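Side-chain contacts in thiosulfate sulfurtransferase (Pseudomonas aeruginosa, PDB 1YT8), which probably transfers sulfur from thiosulfate to cyanide as a sulfurtransferase built of rhodanese-like domains: residues Q138-A143 with R186-V191; V148-R153 with A179-D184; W225-Q230 with A503-L508. All coordinates share one frame; numbering follows the deposited sequence.

Contact 1: residues Q138-A143 with R186-V191; sequences QALLDA and RTRVIV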
# COMPACT_ATOMS: atom_id res chain seq x y z
N GLN A 138 25.96 14.26 -8.04
CA GLN A 138 25.94 15.37 -8.99
C GLN A 138 27.33 15.52 -9.61
O GLN A 138 27.46 15.80 -10.81
CB GLN A 138 25.56 16.68 -8.29
CG GLN A 138 25.59 17.91 -9.20
CD GLN A 138 24.58 17.81 -10.33
OE1 GLN A 138 24.94 17.55 -11.49
NE2 GLN A 138 23.32 18.00 -10.00
N ALA A 139 28.37 15.36 -8.80
CA ALA A 139 29.74 15.47 -9.29
C ALA A 139 30.02 14.37 -10.31
O ALA A 139 30.68 14.61 -11.32
CB ALA A 139 30.73 15.41 -8.12
N LEU A 140 29.53 13.16 -10.03
CA LEU A 140 29.72 12.04 -10.95
C LEU A 140 29.08 12.38 -12.30
O LEU A 140 29.63 12.05 -13.36
CB LEU A 140 29.09 10.76 -10.37
CG LEU A 140 29.87 10.11 -9.22
CD1 LEU A 140 29.05 8.98 -8.62
CD2 LEU A 140 31.20 9.59 -9.74
N LEU A 141 27.92 13.02 -12.27
CA LEU A 141 27.24 13.41 -13.51
C LEU A 141 28.06 14.48 -14.23
O LEU A 141 28.22 14.43 -15.45
CB LEU A 141 25.84 13.95 -13.20
CG LEU A 141 24.82 12.95 -12.62
CD1 LEU A 141 23.53 13.67 -12.29
CD2 LEU A 141 24.57 11.85 -13.63
N ASP A 142 28.60 15.43 -13.47
CA ASP A 142 29.41 16.50 -14.05
C ASP A 142 30.71 15.94 -14.63
O ASP A 142 31.34 16.55 -15.49
CB ASP A 142 29.76 17.56 -13.00
CG ASP A 142 28.54 18.26 -12.42
OD1 ASP A 142 27.48 18.28 -13.09
OD2 ASP A 142 28.64 18.80 -11.30
N ALA A 143 31.10 14.76 -14.16
CA ALA A 143 32.32 14.12 -14.62
C ALA A 143 32.07 13.11 -15.73
O ALA A 143 33.00 12.48 -16.24
CB ALA A 143 33.01 13.43 -13.44
N ARG A 186 32.76 -2.40 -14.16
CA ARG A 186 33.31 -1.14 -13.68
C ARG A 186 32.22 -0.08 -13.49
O ARG A 186 32.40 0.88 -12.73
CB ARG A 186 34.36 -0.60 -14.66
CG ARG A 186 35.59 -1.49 -14.82
CD ARG A 186 36.45 -1.01 -15.97
NE ARG A 186 35.71 -1.00 -17.23
CZ ARG A 186 36.21 -0.63 -18.41
NH1 ARG A 186 37.48 -0.23 -18.49
NH2 ARG A 186 35.46 -0.65 -19.49
N THR A 187 31.10 -0.25 -14.18
CA THR A 187 29.98 0.70 -14.10
C THR A 187 29.36 0.76 -12.70
O THR A 187 28.93 -0.25 -12.15
CB THR A 187 28.86 0.33 -15.10
OG1 THR A 187 29.38 0.36 -16.43
CG2 THR A 187 27.70 1.33 -15.01
N ARG A 188 29.31 1.97 -12.14
CA ARG A 188 28.71 2.15 -10.82
C ARG A 188 27.20 2.03 -10.94
O ARG A 188 26.62 2.47 -11.93
CB ARG A 188 29.03 3.53 -10.26
CG ARG A 188 30.50 3.85 -10.12
CD ARG A 188 30.70 5.08 -9.25
NE ARG A 188 30.11 4.86 -7.94
CZ ARG A 188 30.64 5.29 -6.79
NH1 ARG A 188 31.78 5.97 -6.78
NH2 ARG A 188 30.02 5.02 -5.65
N VAL A 189 26.58 1.44 -9.93
CA VAL A 189 25.13 1.31 -9.91
C VAL A 189 24.67 2.07 -8.67
O VAL A 189 25.09 1.77 -7.55
CB VAL A 189 24.68 -0.17 -9.84
CG1 VAL A 189 23.17 -0.25 -9.63
CG2 VAL A 189 25.05 -0.87 -11.14
N ILE A 190 23.83 3.06 -8.90
CA ILE A 190 23.29 3.90 -7.84
C ILE A 190 21.78 3.71 -7.81
O ILE A 190 21.12 3.84 -8.84
CB ILE A 190 23.62 5.38 -8.11
CG1 ILE A 190 25.14 5.57 -8.17
CG2 ILE A 190 23.00 6.27 -7.03
CD1 ILE A 190 25.57 6.94 -8.67
N VAL A 191 21.23 3.39 -6.64
CA VAL A 191 19.79 3.19 -6.51
C VAL A 191 19.16 4.33 -5.72
O VAL A 191 19.69 4.73 -4.67
CB VAL A 191 19.46 1.85 -5.78
CG1 VAL A 191 17.95 1.62 -5.76
CG2 VAL A 191 20.17 0.68 -6.46
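Helix 134-142 packs against strand 188-192 of the parallel sheet in a rhodanese-like domain, and Leu140 makes the contact with one methyl group. Its CD1 meets the CD1 of Ile190 at 4.0 Å and also reaches the side chain of Arg188, whose CD lies 4.3 Å from Leu140 CD1. The two branched side chains, Leu140 and Ile190, cross at a slant. In Leu140, CG stands anti to the carbonyl carbon (chi1 -74°), which carries the isobutyl group off the helix toward the strand. The strand belongs to a five-stranded parallel sheet of order 1-5-4-2-3, the rhodanese arrangement, and Arg188 and Ile190, two apart, turn their side chains to this same face. Leu132 of the edge strand 131-132 touches all three side chains and so closes the group from the sheet edge. Ile190 suits the buried part of the sheet, where a beta-branched residue fits an extended backbone. Arg188 is less buried than Ile190, so its methylenes can pack on Leu140 without burying the whole residue; Leu140 CD1 also sits 4.1 Å above one face of its guanidinium, offset toward the rim of the group.

Contact 2: residues V148-R153 with A179-D184; sequences VILDAR and AELAPD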
# COMPACT_ATOMS: atom_id res chain seq x y z
N VAL A 148 25.05 4.30 -13.61
CA VAL A 148 23.63 4.35 -13.94
C VAL A 148 22.89 4.58 -12.64
O VAL A 148 23.29 4.08 -11.59
CB VAL A 148 23.14 3.04 -14.62
CG1 VAL A 148 23.80 2.90 -15.99
CG2 VAL A 148 23.43 1.84 -13.75
N ILE A 149 21.83 5.37 -12.71
CA ILE A 149 21.02 5.67 -11.53
C ILE A 149 19.69 4.97 -11.76
O ILE A 149 18.96 5.29 -12.70
CB ILE A 149 20.81 7.19 -11.38
CG1 ILE A 149 22.17 7.89 -11.28
CG2 ILE A 149 19.98 7.49 -10.12
CD1 ILE A 149 22.11 9.40 -11.10
N LEU A 150 19.39 4.00 -10.90
CA LEU A 150 18.16 3.22 -11.02
C LEU A 150 17.16 3.63 -9.94
O LEU A 150 17.47 3.59 -8.75
CB LEU A 150 18.49 1.73 -10.91
CG LEU A 150 19.69 1.29 -11.76
CD1 LEU A 150 19.89 -0.21 -11.61
CD2 LEU A 150 19.46 1.64 -13.23
N ASP A 151 15.96 4.00 -10.38
CA ASP A 151 14.89 4.44 -9.49
C ASP A 151 14.02 3.24 -9.12
O ASP A 151 13.34 2.67 -9.98
CB ASP A 151 14.06 5.50 -10.20
CG ASP A 151 13.21 6.31 -9.25
OD1 ASP A 151 12.49 5.69 -8.43
OD2 ASP A 151 13.26 7.56 -9.33
N ALA A 152 14.03 2.87 -7.84
CA ALA A 152 13.29 1.70 -7.34
C ALA A 152 11.81 1.86 -7.02
O ALA A 152 11.18 0.91 -6.53
CB ALA A 152 14.02 1.13 -6.12
N ARG A 153 11.25 3.03 -7.28
CA ARG A 153 9.84 3.28 -7.00
C ARG A 153 8.93 2.80 -8.13
O ARG A 153 9.39 2.21 -9.10
CB ARG A 153 9.61 4.78 -6.79
CG ARG A 153 10.46 5.40 -5.68
CD ARG A 153 10.30 6.91 -5.69
NE ARG A 153 10.93 7.52 -6.86
CZ ARG A 153 10.62 8.72 -7.33
NH1 ARG A 153 9.69 9.46 -6.72
NH2 ARG A 153 11.23 9.20 -8.40
N ALA A 179 22.13 -6.62 -14.92
CA ALA A 179 23.17 -7.07 -15.84
C ALA A 179 23.02 -6.47 -17.25
O ALA A 179 24.01 -6.30 -17.96
CB ALA A 179 23.19 -8.59 -15.92
N GLU A 180 21.79 -6.14 -17.63
CA GLU A 180 21.51 -5.57 -18.94
C GLU A 180 21.67 -4.05 -18.93
O GLU A 180 21.91 -3.43 -19.97
CB GLU A 180 20.08 -5.91 -19.38
CG GLU A 180 19.73 -7.40 -19.39
CD GLU A 180 19.88 -8.05 -20.76
OE1 GLU A 180 19.47 -7.44 -21.77
OE2 GLU A 180 20.39 -9.19 -20.83
N LEU A 181 21.52 -3.44 -17.76
CA LEU A 181 21.65 -1.99 -17.65
C LEU A 181 23.06 -1.55 -17.27
O LEU A 181 23.47 -0.42 -17.54
CB LEU A 181 20.64 -1.45 -16.62
CG LEU A 181 19.17 -1.65 -16.98
CD1 LEU A 181 18.29 -1.19 -15.83
CD2 LEU A 181 18.83 -0.88 -18.25
N ALA A 182 23.82 -2.46 -16.65
CA ALA A 182 25.19 -2.18 -16.24
C ALA A 182 26.06 -3.42 -16.48
O ALA A 182 26.61 -4.00 -15.55
CB ALA A 182 25.22 -1.80 -14.76
N PRO A 183 26.20 -3.83 -17.76
CA PRO A 183 27.00 -5.00 -18.13
C PRO A 183 28.48 -4.94 -17.78
O PRO A 183 29.10 -5.96 -17.49
CB PRO A 183 26.75 -5.12 -19.64
CG PRO A 183 26.53 -3.69 -20.06
CD PRO A 183 25.62 -3.18 -18.95
N ASP A 184 29.05 -3.73 -17.80
CA ASP A 184 30.46 -3.55 -17.47
C ASP A 184 30.60 -3.56 -15.95
O ASP A 184 29.98 -2.75 -15.26
CB ASP A 184 30.96 -2.22 -18.03
CG ASP A 184 32.47 -2.13 -18.08
OD1 ASP A 184 33.13 -2.54 -17.10
OD2 ASP A 184 33.01 -1.64 -19.09
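A strand-to-helix contact of the rhodanese-like alpha/beta fold joins strand 147-151 to the C-terminal end of helix 174-181. Leu150 and Leu181 meet through one methyl each, CD2 of Leu150 lying 4.0 Å from CD1 of Leu181, with the two side chains set at a slant to one another. Val148, two residues earlier on the same face of the strand, uses both branches. Its CG1 approaches the backbone carbonyl of Leu181, 3.7 Å from that O, whereas CG2 rests against the CB of Ala182 at 4.2 Å. With chi1 at -66°, CG2 falls between the backbone N and the carbonyl carbon, and this rotation lets the two methyls address successive residues, the last of the helix and the first after it. Ala182 is the first residue to leave helical geometry; its small side chain suits a place where the backbone comes close to the sheet, its CA being 7.1 Å from that of Val148.

Beyond the apolar patch, the strand runs into an Asx turn: Asp151 OD1 accepts from the backbone N of Arg153 (3.2 Å). Arg153 also grips the carboxylate side-on, NE bonding to OD1 and NH2 to OD2 (2.8 Å), both nearly in the guanidinium plane. Asp151 OD2 receives Asn192 ND2 as well, and Arg153 NH2 reaches Met161 O, so this buried ion pair is tied to its surroundings. Strand 147-151 pairs with strand 188-192, whose Val189 touches both Leu150 and Ala182, while Leu181 also leans on Val169 in the loop beyond strand 167-168.

Contact 3: residues W225-Q230 with A503-L508; sequences WTLAGQ and AMQGYL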
# COMPACT_ATOMS: atom_id res chain seq x y z
N TRP A 225 18.02 15.42 -3.12
CA TRP A 225 18.45 16.11 -4.33
C TRP A 225 17.94 17.55 -4.28
O TRP A 225 18.68 18.50 -4.57
CB TRP A 225 17.89 15.38 -5.56
CG TRP A 225 18.61 15.68 -6.84
CD1 TRP A 225 18.24 16.57 -7.81
CD2 TRP A 225 19.83 15.08 -7.30
NE1 TRP A 225 19.15 16.57 -8.84
CE2 TRP A 225 20.14 15.66 -8.55
CE3 TRP A 225 20.70 14.11 -6.77
CZ2 TRP A 225 21.28 15.30 -9.29
CZ3 TRP A 225 21.83 13.75 -7.50
CH2 TRP A 225 22.11 14.35 -8.75
N THR A 226 16.68 17.72 -3.90
CA THR A 226 16.08 19.04 -3.79
C THR A 226 16.73 19.83 -2.66
O THR A 226 17.07 21.00 -2.83
CB THR A 226 14.57 18.93 -3.52
OG1 THR A 226 13.94 18.28 -4.63
CG2 THR A 226 13.95 20.31 -3.32
N LEU A 227 16.92 19.19 -1.51
CA LEU A 227 17.53 19.86 -0.36
C LEU A 227 18.95 20.30 -0.68
O LEU A 227 19.45 21.27 -0.11
CB LEU A 227 17.54 18.93 0.86
CG LEU A 227 16.17 18.52 1.41
CD1 LEU A 227 16.35 17.56 2.58
CD2 LEU A 227 15.40 19.76 1.85
N ALA A 228 19.60 19.60 -1.60
CA ALA A 228 20.97 19.93 -2.00
C ALA A 228 20.95 21.07 -3.02
O ALA A 228 22.00 21.56 -3.44
CB ALA A 228 21.66 18.71 -2.60
N GLY A 229 19.74 21.48 -3.41
CA GLY A 229 19.59 22.56 -4.37
C GLY A 229 19.85 22.13 -5.80
O GLY A 229 20.12 22.96 -6.67
N GLN A 230 19.76 20.83 -6.05
CA GLN A 230 20.00 20.30 -7.39
C GLN A 230 18.69 20.18 -8.17
O GLN A 230 17.61 20.29 -7.59
CB GLN A 230 20.75 18.98 -7.27
CG GLN A 230 22.16 19.24 -6.75
CD GLN A 230 22.85 18.02 -6.21
OE1 GLN A 230 22.41 16.89 -6.41
NE2 GLN A 230 23.97 18.25 -5.53
N ALA A 503 8.95 19.94 5.69
CA ALA A 503 8.24 18.67 5.79
C ALA A 503 9.12 17.52 5.28
O ALA A 503 9.11 16.43 5.83
CB ALA A 503 6.94 18.73 5.01
N MSE A 504 9.87 17.78 4.21
CA MSE A 504 10.73 16.76 3.64
C MSE A 504 11.90 16.43 4.56
O MSE A 504 12.23 15.26 4.75
CB MSE A 504 11.23 17.19 2.26
CG MSE A 504 10.11 17.33 1.24
SE MSE A 504 10.77 17.64 -0.57
CE MSE A 504 9.61 16.42 -1.53
N GLN A 505 12.52 17.44 5.15
CA GLN A 505 13.63 17.19 6.07
C GLN A 505 13.07 16.49 7.31
O GLN A 505 13.71 15.62 7.89
CB GLN A 505 14.31 18.50 6.48
CG GLN A 505 15.44 18.32 7.49
CD GLN A 505 16.57 17.45 6.96
OE1 GLN A 505 17.15 17.75 5.91
NE2 GLN A 505 16.89 16.38 7.68
N GLY A 506 11.86 16.89 7.70
CA GLY A 506 11.23 16.29 8.87
C GLY A 506 11.00 14.81 8.67
O GLY A 506 11.05 14.02 9.61
N TYR A 507 10.73 14.42 7.42
CA TYR A 507 10.50 13.02 7.08
C TYR A 507 11.80 12.24 7.30
O TYR A 507 11.79 11.14 7.85
CB TYR A 507 10.05 12.89 5.63
CG TYR A 507 9.72 11.48 5.23
CD1 TYR A 507 8.58 10.84 5.72
CD2 TYR A 507 10.56 10.75 4.38
CE1 TYR A 507 8.29 9.52 5.39
CE2 TYR A 507 10.28 9.43 4.04
CZ TYR A 507 9.14 8.82 4.55
OH TYR A 507 8.86 7.52 4.22
N LEU A 508 12.91 12.81 6.86
CA LEU A 508 14.21 12.16 7.03
C LEU A 508 14.55 12.03 8.51
O LEU A 508 15.05 10.99 8.96
CB LEU A 508 15.30 12.97 6.32
CG LEU A 508 15.17 13.14 4.80
CD1 LEU A 508 16.33 13.99 4.29
CD2 LEU A 508 15.15 11.78 4.11
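Apolar packing centres on Leu227, in the last turn of helix 221-227, which points its side chain at helix 501-512. Its CD1 meets CD1 of Leu508 at 4.0 Å, the two leucines reaching toward each other tip to tip. A long branched leucine suits a place where the CA atoms of Leu227 and Gln505 are 8.0 Å apart, since it reaches across to the facing helix. Ile223, one turn before Leu227, extends the patch by touching Met504 (a selenomethionine), Tyr507 and Leu508.

Contact with a polar group comes from Gln505, whose side chain crosses that of Leu227 at about a right angle. The Gln505 chain is bent at chi2 (61°), and its OE1 lies 3.4 Å from the same Leu227 CD1, a van der Waals approach. Its NE2 is hydrogen-bonded to OD1 of Asp509 one turn on, so the amide is anchored along its own helix while its oxygen side borders the leucine.

Among hydrogen bonds, Arg501, one turn before Gln505, donates NH1 to Thr226 O and NH2 to Leu227 O; its several N-H groups suit the carbonyls at a helix C terminus. Gln230 N bonds to Trp225 O (3.0 Å) and Gly229 N to Thr226 O (2.8 Å). Gly229, lacking a side chain, readily takes its positive phi of 78°. The Schellman-terminated helix of the rhodanese-like domain thus packs on a helix far along the chain.

Overall arrangement
After a first rhodanese-like domain, the chain passes along helix 134-142 into strand 147-151, then through helix 174-181 into strand 188-192. Contact 2 closes a loop of 25 residues between its segments, and this lies wholly within the larger loop that contact 1 closes. Both reach one parallel sheet, where the two strands are neighbours: Ile190 O and Leu150 N lie 2.7 Å apart, a probable hydrogen bond. Contact 3 follows in series and spans 272 residues, bringing helix 501-512 near the C terminus back to helix 221-227 of this rhodanese-like domain. Trp225 links it to contact 1 by packing on Leu141; contacts 2 and 3 do not touch.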